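Local coordinates for protein amidase, hydantoinase/carbamoylase family (Burkholderia ambifaria, PDB 5TP4) that probably hydrolyses N-carbamoyl-L-amino acids to free L-amino acids, as a zinc-dependent amidase of the peptidase M20 family, at residues R243-F248 / N283-D288; R227-A232 / G322-I327; A251-E256 / R316-R321. One frame throughout, in Å; residues are numbered along the deposited sequence.

Contact 1. Residues R243-F248 / N283-D288; sequences RKDAYF and NTIAGD
OD1 of D245, whose side chain rests against I285 CG2, is gripped by two backbone N-H groups: Y247 N lies 2.8 Å from it and F248 N 2.9 Å. D245 is the N-cap of helix 246-262, and with its CG anti to the backbone N (chi1 -173°) OD1 turns back over the helix start. Across the contact, A246 N gives a hydrogen bond of 3.0 Å to A286 O. The other carboxylate oxygen of D245, OD2, receives a bond from a water that in turn accepts from A286 N. A286 is thus held twice, its N through the water to D245 OD2 and its O directly by A246 N. I285 spans both side chains: CG2 rests on CA and CG of D245, while CD1 lies over one face of the R243 guanidinium, 3.6 Å from NE and offset toward the rim. That guanidinium bonds to the carbonyls of A235 and T238 and to T271 of the second subunit. CB of A286 meets CB of Y247 at 3.7 Å. The contact joins the start of helix 246-262 to the loop between strands 269-277 and 288-297; A246 and Y247 pack on V289 of strand 288-297, and Y247 and A286 on I277 of strand 269-277.

Contact 2. Residues R227-A232 / G322-I327; sequences RVTGVA and GVQVAI
V323, just after the positive-phi G322 that follows helix 300-321, sets its CB 3.2 Å from T229 O and lays CG2 against V228 CG1, 3.7 Å away; its CG1 reaches toward CA of G230, where the partner chain is leaving the strand. Regular antiparallel pairing begins at Q324, a hydrogen-bonded pair with T229: Q324 N gives to T229 O, and T229 N returns a bond of 2.8 Å to Q324 O. The side chain of Q324 bends at chi2 and folds back across T229. V325 and V228 form the next, non-hydrogen-bonded pair, where the backbones come nearest, CA to CA 4.4 Å. Their CG2 methyls touch at 4.0 Å, and CA-H...O contacts run from V325 CA to R227 O and from V228 CA to Q324 O. A326 makes the next hydrogen-bonded pair, with R227: its N gives to R227 O at 2.9 Å and its O accepts from R227 N. The R227 side chain leads away to a salt bridge with D288. T229, Q324, R227 and A326 lie on one face of this antiparallel ladder, whereas V228 and V325 on the other are covered by helices 246-262 and 300-321, through M253 and A318 among others, consistent with the smaller domain of dimeric M20 enzymes. Strand 288-297 borders strand 212-229 by a backbone bond between V228 and V289.

Contact 3. Residues A251-E256 / R316-R321; sequences AQMALE and RVAAAR
Two nearly antiparallel helices, 246-262 and 300-321, pack side by side on one face of a beta-sheet in an alpha/beta sandwich, the axes of the short segments 10.1 Å apart at closest, at 150°. V317, Q252 and M253 bury the most surface. V317 is the apolar centre: its CG1 lies 3.9 Å from M253 CG, and its CG2 sits against the amide carbon of Q252 and against E256 CG. M253, extended beyond CG, runs on past V317 until its CE nears A318 CB, beside V325 of the sheet. Q252 stretches across V317 with CG anti to the backbone N (chi1 -173°), which carries its amide to the end of R321. To one side, E256 OE1 makes a salt bridge of 3.0 Å with R316 NH2; the nitrogen comes from above the carboxylate plane, while the oxygen lies at the guanidinium edge. The same oxygen also forms a salt bridge with R259, its stronger partner. R321 NH1 makes a salt bridge with E258 of the second subunit. The planes of Q252 and R321 stand 85° apart, and Q252 OE1 accepts a hydrogen bond of 2.7 Å from R321 NE, nearly along its C=O axis, with R321 NH2 adding a weak one at 3.2 Å.

In the fold
From the N terminus, the chain reaches strand 212-229, whose end 227-232 meets its partner only after helix 246-262, strands 269-277 and 288-297 and helix 300-321. Contact 1 closes the first loop, joining the start of helix 246-262 to the turn before strand 288-297. Contact 3 then pairs the same helix with the last part of helix 300-321, so contacts 1 and 3 cross along the chain. Contact 2 closes the longest loop, with contacts 1 and 3 nested inside it. A probable hydrogen bond between G287 O and G230 N links contacts 1 and 2, and another between V323 N and A318 O links contacts 2 and 3. Contacts 1 and 3 also touch the second subunit.

Contact 1. Residues R243-F248 / N283-D288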
ATOM      1  N   ARG B 243      -3.557 -21.357  -6.361  1.00 12.61           N
ATOM      2  CA  ARG B 243      -3.129 -20.106  -5.773  1.00 10.61           C
ATOM      3  C   ARG B 243      -3.514 -19.999  -4.306  1.00 16.43           C
ATOM      4  O   ARG B 243      -4.537 -20.528  -3.861  1.00 17.06           O
ATOM      5  CB  ARG B 243      -3.742 -18.939  -6.538  1.00  9.59           C
ATOM      6  CG  ARG B 243      -3.310 -18.928  -7.968  1.00  9.91           C
ATOM      7  CD  ARG B 243      -3.807 -17.708  -8.668  1.00  8.59           C
ATOM      8  NE  ARG B 243      -3.199 -17.668 -10.013  1.00  8.50           N
ATOM      9  CZ  ARG B 243      -2.988 -16.572 -10.707  1.00 11.82           C
ATOM     10  NH1 ARG B 243      -3.331 -15.384 -10.202  1.00 16.06           N
ATOM     11  NH2 ARG B 243      -2.408 -16.674 -11.902  1.00  8.77           N
ATOM     12  N   LYS B 244      -2.673 -19.281  -3.562  1.00 10.43           N
ATOM     13  CA  LYS B 244      -2.928 -18.895  -2.172  1.00 13.90           C
ATOM     14  C   LYS B 244      -2.673 -17.382  -2.127  1.00 11.34           C
ATOM     15  O   LYS B 244      -1.620 -16.906  -1.707  1.00 11.44           O
ATOM     16  CB  LYS B 244      -2.061 -19.682  -1.229  1.00 15.47           C
ATOM     17  CG  LYS B 244      -2.435 -21.188  -1.242  1.00 22.43           C
ATOM     18  CD  LYS B 244      -1.393 -22.014  -0.533  1.00 38.60           C
ATOM     19  CE  LYS B 244      -1.600 -23.505  -0.770  1.00 49.26           C
ATOM     20  NZ  LYS B 244      -0.583 -24.312  -0.018  1.00 55.54           N
ATOM     21  N   ASP B 245      -3.663 -16.631  -2.611  1.00 12.01           N
ATOM     22  CA  ASP B 245      -3.516 -15.217  -2.922  1.00 10.40           C
ATOM     23  C   ASP B 245      -3.852 -14.398  -1.683  1.00  9.71           C
ATOM     24  O   ASP B 245      -5.023 -14.286  -1.313  1.00 12.56           O
ATOM     25  CB  ASP B 245      -4.439 -14.864  -4.090  1.00 10.64           C
ATOM     26  CG  ASP B 245      -4.235 -13.449  -4.596  1.00 15.29           C
ATOM     27  OD1 ASP B 245      -4.091 -12.531  -3.773  1.00 12.16           O
ATOM     28  OD2 ASP B 245      -4.270 -13.238  -5.827  1.00 14.61           O
ATOM     29  N   ALA B 246      -2.823 -13.821  -1.051  1.00 10.80           N
ATOM     30  CA  ALA B 246      -3.028 -13.048   0.164  1.00  9.61           C
ATOM     31  C   ALA B 246      -3.788 -11.753  -0.088  1.00 10.30           C
ATOM     32  O   ALA B 246      -4.341 -11.189   0.869  1.00 10.64           O
ATOM     33  CB  ALA B 246      -1.685 -12.741   0.837  1.00 13.14           C
ATOM     34  N   TYR B 247      -3.811 -11.247  -1.330  1.00 11.80           N
ATOM     35  CA  TYR B 247      -4.515  -9.987  -1.532  1.00 10.48           C
ATOM     36  C   TYR B 247      -6.003 -10.211  -1.732  1.00 10.94           C
ATOM     37  O   TYR B 247      -6.812  -9.462  -1.172  1.00 11.70           O
ATOM     38  CB  TYR B 247      -3.925  -9.191  -2.700  1.00  9.78           C
ATOM     39  CG  TYR B 247      -4.636  -7.859  -2.806  1.00  9.21           C
ATOM     40  CD1 TYR B 247      -4.365  -6.826  -1.898  1.00 11.36           C
ATOM     41  CD2 TYR B 247      -5.624  -7.661  -3.759  1.00 12.42           C
ATOM     42  CE1 TYR B 247      -5.042  -5.608  -1.977  1.00 11.23           C
ATOM     43  CE2 TYR B 247      -6.307  -6.438  -3.849  1.00 12.98           C
ATOM     44  CZ  TYR B 247      -6.016  -5.439  -2.956  1.00 14.88           C
ATOM     45  OH  TYR B 247      -6.684  -4.240  -3.047  1.00 18.38           O
ATOM     46  N   PHE B 248      -6.396 -11.240  -2.491  1.00 11.30           N
ATOM     47  CA  PHE B 248      -7.826 -11.542  -2.566  1.00  8.33           C
ATOM     48  C   PHE B 248      -8.347 -11.917  -1.191  1.00  9.79           C
ATOM     49  O   PHE B 248      -9.490 -11.589  -0.854  1.00  9.52           O
ATOM     50  CB  PHE B 248      -8.136 -12.691  -3.545  1.00  9.56           C
ATOM     51  CG  PHE B 248      -8.199 -12.291  -5.007  1.00 11.84           C
ATOM     52  CD1 PHE B 248      -8.569 -11.013  -5.402  1.00 10.27           C
ATOM     53  CD2 PHE B 248      -7.902 -13.238  -5.992  1.00 11.92           C
ATOM     54  CE1 PHE B 248      -8.629 -10.679  -6.778  1.00 12.99           C
ATOM     55  CE2 PHE B 248      -7.947 -12.906  -7.353  1.00 10.23           C
ATOM     56  CZ  PHE B 248      -8.311 -11.625  -7.732  1.00 12.60           C
ATOM     57  N   ASN B 283       3.441  -8.956 -11.838  1.00 12.23           N
ATOM     58  CA  ASN B 283       3.186 -10.305 -12.328  1.00 11.35           C
ATOM     59  C   ASN B 283       3.506 -11.368 -11.277  1.00 11.46           C
ATOM     60  O   ASN B 283       3.832 -12.509 -11.616  1.00 12.31           O
ATOM     61  CB  ASN B 283       3.951 -10.573 -13.622  1.00 13.41           C
ATOM     62  CG  ASN B 283       5.445 -10.426 -13.471  1.00 22.13           C
ATOM     63  OD1 ASN B 283       5.942  -9.907 -12.456  1.00 20.65           O
ATOM     64  ND2 ASN B 283       6.181 -10.882 -14.497  1.00 17.44           N
ATOM     65  N   THR B 284       3.381 -11.009 -10.007  1.00 10.80           N
ATOM     66  CA  THR B 284       3.552 -11.956  -8.914  1.00 11.10           C
ATOM     67  C   THR B 284       2.338 -11.901  -8.000  1.00 10.08           C
ATOM     68  O   THR B 284       1.943 -10.819  -7.550  1.00 11.72           O
ATOM     69  CB  THR B 284       4.828 -11.649  -8.133  1.00 14.28           C
ATOM     70  OG1 THR B 284       5.931 -11.606  -9.053  1.00 13.71           O
ATOM     71  CG2 THR B 284       5.103 -12.755  -7.127  1.00 13.57           C
ATOM     72  N   ILE B 285       1.753 -13.074  -7.734  1.00 10.05           N
ATOM     73  CA  ILE B 285       0.699 -13.182  -6.728  1.00 12.12           C
ATOM     74  C   ILE B 285       1.185 -12.649  -5.384  1.00 16.48           C
ATOM     75  O   ILE B 285       2.325 -12.895  -4.966  1.00 13.20           O
ATOM     76  CB  ILE B 285       0.259 -14.653  -6.625  1.00  9.03           C
ATOM     77  CG1 ILE B 285      -0.314 -15.105  -7.977  1.00 10.57           C
ATOM     78  CG2 ILE B 285      -0.727 -14.885  -5.425  1.00 12.64           C
ATOM     79  CD1 ILE B 285      -0.276 -16.616  -8.174  1.00 13.26           C
ATOM     80  N   ALA B 286       0.303 -11.927  -4.687  1.00 12.35           N
ATOM     81  CA  ALA B 286       0.632 -11.398  -3.363  1.00 12.42           C
ATOM     82  C   ALA B 286       0.810 -12.540  -2.368  1.00 11.40           C
ATOM     83  O   ALA B 286      -0.102 -13.351  -2.179  1.00 12.57           O
ATOM     84  CB  ALA B 286      -0.465 -10.444  -2.888  1.00 14.14           C
ATOM     85  N   GLY B 287       1.989 -12.607  -1.750  1.00 13.97           N
ATOM     86  CA  GLY B 287       2.235 -13.567  -0.688  1.00 15.51           C
ATOM     87  C   GLY B 287       2.283 -12.931   0.690  1.00 11.27           C
ATOM     88  O   GLY B 287       2.363 -13.650   1.689  1.00 14.92           O
ATOM     89  N   ASP B 288       2.276 -11.604   0.772  1.00 11.97           N
ATOM     90  CA  ASP B 288       2.522 -10.908   2.040  1.00 14.95           C
ATOM     91  C   ASP B 288       1.792  -9.574   1.967  1.00 15.25           C
ATOM     92  O   ASP B 288       2.221  -8.673   1.235  1.00 16.69           O
ATOM     93  CB  ASP B 288       4.033 -10.708   2.260  1.00 15.61           C
ATOM     94  CG  ASP B 288       4.381 -10.141   3.626  1.00 25.26           C
ATOM     95  OD1 ASP B 288       3.486  -9.968   4.474  1.00 21.37           O
ATOM     96  OD2 ASP B 288       5.589  -9.857   3.848  1.00 28.17           O
TER
HETATM   97  O   HOH W   1      -2.108 -11.186  -5.809  1.00 15.62           O

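Contact 2. Residues R227-A232 / G322-I327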
ATOM      1  N   ARG B 227      -1.653  -9.015   9.188  1.00 10.77           N
ATOM      2  CA  ARG B 227      -0.745  -9.508   8.168  1.00 13.42           C
ATOM      3  C   ARG B 227      -1.288 -10.816   7.613  1.00 15.73           C
ATOM      4  O   ARG B 227      -1.572 -11.750   8.369  1.00 14.61           O
ATOM      5  CB  ARG B 227       0.659  -9.685   8.730  1.00 16.27           C
ATOM      6  CG  ARG B 227       1.679 -10.048   7.673  1.00 18.67           C
ATOM      7  CD  ARG B 227       3.062  -9.803   8.248  1.00 25.89           C
ATOM      8  NE  ARG B 227       4.119  -9.921   7.243  1.00 29.07           N
ATOM      9  CZ  ARG B 227       5.409  -9.801   7.531  1.00 41.20           C
ATOM     10  NH1 ARG B 227       5.778  -9.569   8.788  1.00 42.11           N
ATOM     11  NH2 ARG B 227       6.325  -9.912   6.574  1.00 48.16           N
ATOM     12  N   VAL B 228      -1.428 -10.887   6.295  1.00 10.28           N
ATOM     13  CA  VAL B 228      -1.937 -12.078   5.624  1.00 10.44           C
ATOM     14  C   VAL B 228      -0.804 -12.672   4.800  1.00 14.88           C
ATOM     15  O   VAL B 228      -0.150 -11.957   4.033  1.00 15.28           O
ATOM     16  CB  VAL B 228      -3.145 -11.745   4.728  1.00 13.07           C
ATOM     17  CG1 VAL B 228      -3.740 -13.015   4.154  1.00 11.04           C
ATOM     18  CG2 VAL B 228      -4.194 -10.970   5.532  1.00 13.43           C
ATOM     19  N   THR B 229      -0.564 -13.965   4.965  1.00 11.59           N
ATOM     20  CA  THR B 229       0.543 -14.640   4.301  1.00 14.27           C
ATOM     21  C   THR B 229      -0.002 -15.680   3.338  1.00 16.26           C
ATOM     22  O   THR B 229      -0.823 -16.521   3.718  1.00 18.38           O
ATOM     23  CB  THR B 229       1.476 -15.306   5.320  1.00 17.04           C
ATOM     24  OG1 THR B 229       1.911 -14.326   6.264  1.00 26.56           O
ATOM     25  CG2 THR B 229       2.683 -15.874   4.626  1.00 21.45           C
ATOM     26  N   GLY B 230       0.468 -15.634   2.096  1.00 12.73           N
ATOM     27  CA  GLY B 230       0.120 -16.649   1.120  1.00 15.07           C
ATOM     28  C   GLY B 230       1.380 -17.134   0.436  1.00 15.71           C
ATOM     29  O   GLY B 230       2.422 -17.300   1.055  1.00 17.51           O
ATOM     30  N   VAL B 231       1.270 -17.371  -0.866  1.00 13.16           N
ATOM     31  CA  VAL B 231       2.380 -17.898  -1.649  1.00 15.37           C
ATOM     32  C   VAL B 231       2.563 -16.970  -2.841  1.00 14.85           C
ATOM     33  O   VAL B 231       1.639 -16.811  -3.650  1.00 14.67           O
ATOM     34  CB  VAL B 231       2.132 -19.344  -2.093  1.00 16.74           C
ATOM     35  CG1 VAL B 231       3.209 -19.795  -3.095  1.00 18.45           C
ATOM     36  CG2 VAL B 231       2.099 -20.264  -0.854  1.00 16.67           C
ATOM     37  N   ALA B 232       3.777 -16.432  -3.029  0.59 13.69           N
ATOM     38  CA  ALA B 232       4.003 -15.389  -4.048  0.59 11.73           C
ATOM     39  C   ALA B 232       4.530 -15.987  -5.359  0.59 14.90           C
ATOM     40  O   ALA B 232       5.703 -15.877  -5.715  0.59 15.48           O
ATOM     41  CB  ALA B 232       4.935 -14.306  -3.510  0.59 11.69           C
ATOM     42  N   GLY B 322      -6.730 -20.951   2.116  1.00 17.17           N
ATOM     43  CA  GLY B 322      -5.407 -21.529   2.293  1.00 17.39           C
ATOM     44  C   GLY B 322      -4.298 -20.549   2.617  1.00 24.90           C
ATOM     45  O   GLY B 322      -3.133 -20.813   2.282  1.00 20.60           O
ATOM     46  N   VAL B 323      -4.618 -19.429   3.284  1.00 16.22           N
ATOM     47  CA  VAL B 323      -3.603 -18.444   3.658  1.00 13.69           C
ATOM     48  C   VAL B 323      -3.561 -18.396   5.177  1.00 14.95           C
ATOM     49  O   VAL B 323      -4.346 -19.076   5.844  1.00 16.11           O
ATOM     50  CB  VAL B 323      -3.864 -17.036   3.058  1.00 11.93           C
ATOM     51  CG1 VAL B 323      -3.859 -17.096   1.521  1.00 14.89           C
ATOM     52  CG2 VAL B 323      -5.162 -16.430   3.558  1.00 12.36           C
ATOM     53  N   GLN B 324      -2.632 -17.625   5.728  1.00 17.14           N
ATOM     54  CA  GLN B 324      -2.504 -17.449   7.170  1.00 15.33           C
ATOM     55  C   GLN B 324      -2.721 -15.980   7.495  1.00 16.57           C
ATOM     56  O   GLN B 324      -2.411 -15.103   6.684  1.00 15.36           O
ATOM     57  CB  GLN B 324      -1.125 -17.881   7.691  1.00 19.50           C
ATOM     58  CG  GLN B 324      -0.703 -19.325   7.344  1.00 27.90           C
ATOM     59  CD  GLN B 324      -0.142 -19.457   5.917  1.00 41.88           C
ATOM     60  OE1 GLN B 324       0.704 -18.666   5.489  1.00 44.02           O
ATOM     61  NE2 GLN B 324      -0.624 -20.457   5.178  1.00 42.63           N
ATOM     62  N   VAL B 325      -3.262 -15.708   8.681  1.00 17.52           N
ATOM     63  CA  VAL B 325      -3.531 -14.329   9.069  1.00 12.94           C
ATOM     64  C   VAL B 325      -3.143 -14.168  10.527  1.00 14.67           C
ATOM     65  O   VAL B 325      -3.374 -15.055  11.356  1.00 16.91           O
ATOM     66  CB  VAL B 325      -4.996 -13.904   8.806  1.00 16.87           C
ATOM     67  CG1 VAL B 325      -6.001 -14.776   9.590  1.00 17.14           C
ATOM     68  CG2 VAL B 325      -5.176 -12.399   9.109  1.00 10.69           C
ATOM     69  N   ALA B 326      -2.479 -13.060  10.818  1.00 13.28           N
ATOM     70  CA  ALA B 326      -2.116 -12.705  12.178  1.00 18.77           C
ATOM     71  C   ALA B 326      -2.650 -11.315  12.474  1.00 18.23           C
ATOM     72  O   ALA B 326      -2.524 -10.415  11.646  1.00 14.55           O
ATOM     73  CB  ALA B 326      -0.606 -12.745  12.356  1.00 15.47           C
ATOM     74  N   ILE B 327      -3.251 -11.136  13.651  1.00 12.51           N
ATOM     75  CA  ILE B 327      -3.873  -9.868  14.014  1.00 13.53           C
ATOM     76  C   ILE B 327      -3.339  -9.458  15.373  1.00 15.55           C
ATOM     77  O   ILE B 327      -3.501 -10.192  16.360  1.00 15.52           O
ATOM     78  CB  ILE B 327      -5.406  -9.958  14.047  1.00 14.73           C
ATOM     79  CG1 ILE B 327      -5.941 -10.278  12.646  1.00 15.63           C
ATOM     80  CG2 ILE B 327      -5.993  -8.670  14.606  1.00 11.71           C
ATOM     81  CD1 ILE B 327      -7.422 -10.597  12.619  1.00 15.87           C
TER

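Contact 3. Residues A251-E256 / R316-R321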
ATOM      1  N   ALA B 251      -8.830  -8.727   0.752  1.00 10.35           N
ATOM      2  CA  ALA B 251     -10.008  -8.028   0.278  1.00  9.42           C
ATOM      3  C   ALA B 251     -11.274  -8.626   0.871  1.00 13.09           C
ATOM      4  O   ALA B 251     -12.168  -7.889   1.300  1.00 13.06           O
ATOM      5  CB  ALA B 251     -10.049  -8.059  -1.256  1.00  9.67           C
ATOM      6  N   GLN B 252     -11.360  -9.961   0.939  1.00 10.53           N
ATOM      7  CA  GLN B 252     -12.548 -10.545   1.555  1.00 11.73           C
ATOM      8  C   GLN B 252     -12.616 -10.204   3.032  1.00 11.54           C
ATOM      9  O   GLN B 252     -13.709  -9.972   3.577  1.00 12.17           O
ATOM     10  CB  GLN B 252     -12.595 -12.058   1.365  1.00 13.59           C
ATOM     11  CG  GLN B 252     -13.922 -12.582   1.879  1.00 20.72           C
ATOM     12  CD  GLN B 252     -14.110 -14.034   1.637  1.00 27.63           C
ATOM     13  OE1 GLN B 252     -13.203 -14.715   1.172  1.00 30.78           O
ATOM     14  NE2 GLN B 252     -15.299 -14.539   1.957  1.00 37.28           N
ATOM     15  N   MET B 253     -11.466 -10.179   3.706  1.00 10.00           N
ATOM     16  CA  MET B 253     -11.499  -9.813   5.120  1.00 11.08           C
ATOM     17  C   MET B 253     -11.997  -8.384   5.297  1.00 14.41           C
ATOM     18  O   MET B 253     -12.696  -8.078   6.270  1.00 12.96           O
ATOM     19  CB  MET B 253     -10.121  -9.971   5.744  1.00 10.60           C
ATOM     20  CG  MET B 253      -9.631 -11.400   5.779  1.00  9.09           C
ATOM     21  SD  MET B 253      -7.903 -11.472   6.344  1.00 12.41           S
ATOM     22  CE  MET B 253      -7.486 -13.163   5.932  1.00 11.91           C
ATOM     23  N   ALA B 254     -11.613  -7.480   4.387  1.00 10.31           N
ATOM     24  CA  ALA B 254     -12.114  -6.110   4.483  1.00 10.84           C
ATOM     25  C   ALA B 254     -13.629  -6.078   4.406  1.00 13.53           C
ATOM     26  O   ALA B 254     -14.281  -5.316   5.130  1.00 15.15           O
ATOM     27  CB  ALA B 254     -11.509  -5.243   3.364  1.00 12.47           C
ATOM     28  N   LEU B 255     -14.215  -6.887   3.523  1.00 14.74           N
ATOM     29  CA  LEU B 255     -15.666  -6.869   3.393  1.00 17.00           C
ATOM     30  C   LEU B 255     -16.333  -7.561   4.581  1.00 18.42           C
ATOM     31  O   LEU B 255     -17.459  -7.195   4.963  1.00 14.23           O
ATOM     32  CB  LEU B 255     -16.058  -7.479   2.042  1.00 22.84           C
ATOM     33  CG  LEU B 255     -15.564  -6.680   0.801  1.00 19.81           C
ATOM     34  CD1 LEU B 255     -16.271  -7.119  -0.490  1.00 27.98           C
ATOM     35  CD2 LEU B 255     -15.736  -5.154   0.974  1.00 19.79           C
ATOM     36  N   GLU B 256     -15.645  -8.531   5.204  1.00 13.43           N
ATOM     37  CA  GLU B 256     -16.135  -9.068   6.476  1.00 13.10           C
ATOM     38  C   GLU B 256     -16.151  -7.988   7.535  1.00 10.77           C
ATOM     39  O   GLU B 256     -17.086  -7.898   8.330  1.00 13.33           O
ATOM     40  CB  GLU B 256     -15.268 -10.230   6.955  1.00 11.95           C
ATOM     41  CG  GLU B 256     -15.282 -11.456   6.082  1.00 16.59           C
ATOM     42  CD  GLU B 256     -16.590 -12.229   6.143  1.00 28.86           C
ATOM     43  OE1 GLU B 256     -17.291 -12.174   7.185  1.00 28.06           O
ATOM     44  OE2 GLU B 256     -16.896 -12.914   5.141  1.00 38.52           O
ATOM     45  N   ARG B 316     -11.761 -17.593   9.438  1.00 16.14           N
ATOM     46  CA  ARG B 316     -12.586 -18.379   8.521  1.00 14.76           C
ATOM     47  C   ARG B 316     -12.191 -18.115   7.073  1.00 14.21           C
ATOM     48  O   ARG B 316     -12.043 -19.054   6.277  1.00 12.82           O
ATOM     49  CB  ARG B 316     -14.063 -18.052   8.746  1.00 18.83           C
ATOM     50  CG  ARG B 316     -15.004 -18.664   7.725  1.00 27.37           C
ATOM     51  CD  ARG B 316     -16.479 -18.505   8.130  1.00 33.81           C
ATOM     52  NE  ARG B 316     -16.816 -17.160   8.611  1.00 40.34           N
ATOM     53  CZ  ARG B 316     -16.965 -16.085   7.831  1.00 40.99           C
ATOM     54  NH1 ARG B 316     -16.793 -16.170   6.510  1.00 32.37           N
ATOM     55  NH2 ARG B 316     -17.275 -14.914   8.380  1.00 38.82           N
ATOM     56  N   VAL B 317     -12.004 -16.841   6.717  1.00 15.26           N
ATOM     57  CA  VAL B 317     -11.555 -16.488   5.365  1.00 15.31           C
ATOM     58  C   VAL B 317     -10.220 -17.142   5.067  1.00 16.22           C
ATOM     59  O   VAL B 317     -10.014 -17.706   3.984  1.00 13.21           O
ATOM     60  CB  VAL B 317     -11.467 -14.958   5.195  1.00 12.31           C
ATOM     61  CG1 VAL B 317     -10.733 -14.576   3.856  1.00 12.03           C
ATOM     62  CG2 VAL B 317     -12.852 -14.361   5.238  1.00 14.99           C
ATOM     63  N   ALA B 318      -9.293 -17.082   6.020  1.00 14.17           N
ATOM     64  CA  ALA B 318      -7.959 -17.619   5.764  1.00 17.44           C
ATOM     65  C   ALA B 318      -8.011 -19.125   5.534  1.00 16.76           C
ATOM     66  O   ALA B 318      -7.335 -19.645   4.641  1.00 18.08           O
ATOM     67  CB  ALA B 318      -7.020 -17.284   6.931  1.00 18.51           C
ATOM     68  N   ALA B 319      -8.829 -19.835   6.314  1.00 15.96           N
ATOM     69  CA  ALA B 319      -8.923 -21.286   6.160  1.00 14.18           C
ATOM     70  C   ALA B 319      -9.545 -21.654   4.824  1.00 17.99           C
ATOM     71  O   ALA B 319      -9.150 -22.642   4.195  1.00 19.31           O
ATOM     72  CB  ALA B 319      -9.729 -21.878   7.306  1.00 18.24           C
ATOM     73  N   ALA B 320     -10.506 -20.860   4.369  1.00 17.18           N
ATOM     74  CA  ALA B 320     -11.162 -21.157   3.102  1.00 20.63           C
ATOM     75  C   ALA B 320     -10.232 -20.936   1.919  1.00 21.75           C
ATOM     76  O   ALA B 320     -10.379 -21.595   0.882  1.00 24.26           O
ATOM     77  CB  ALA B 320     -12.422 -20.301   2.970  1.00 16.33           C
ATOM     78  N   ARG B 321      -9.293 -20.008   2.038  1.00 12.71           N
ATOM     79  CA  ARG B 321      -8.422 -19.617   0.941  1.00 12.24           C
ATOM     80  C   ARG B 321      -7.019 -20.202   1.053  1.00 15.18           C
ATOM     81  O   ARG B 321      -6.190 -19.937   0.180  1.00 20.53           O
ATOM     82  CB  ARG B 321      -8.341 -18.082   0.869  1.00 14.51           C
ATOM     83  CG  ARG B 321      -9.647 -17.443   0.441  1.00 14.76           C
ATOM     84  CD  ARG B 321      -9.628 -15.930   0.552  1.00 14.44           C
ATOM     85  NE  ARG B 321     -10.841 -15.396  -0.035  1.00 15.05           N
ATOM     86  CZ  ARG B 321     -10.969 -15.096  -1.331  1.00 17.93           C
ATOM     87  NH1 ARG B 321      -9.938 -15.240  -2.163  1.00 10.70           N
ATOM     88  NH2 ARG B 321     -12.125 -14.638  -1.787  1.00 11.83           N
TER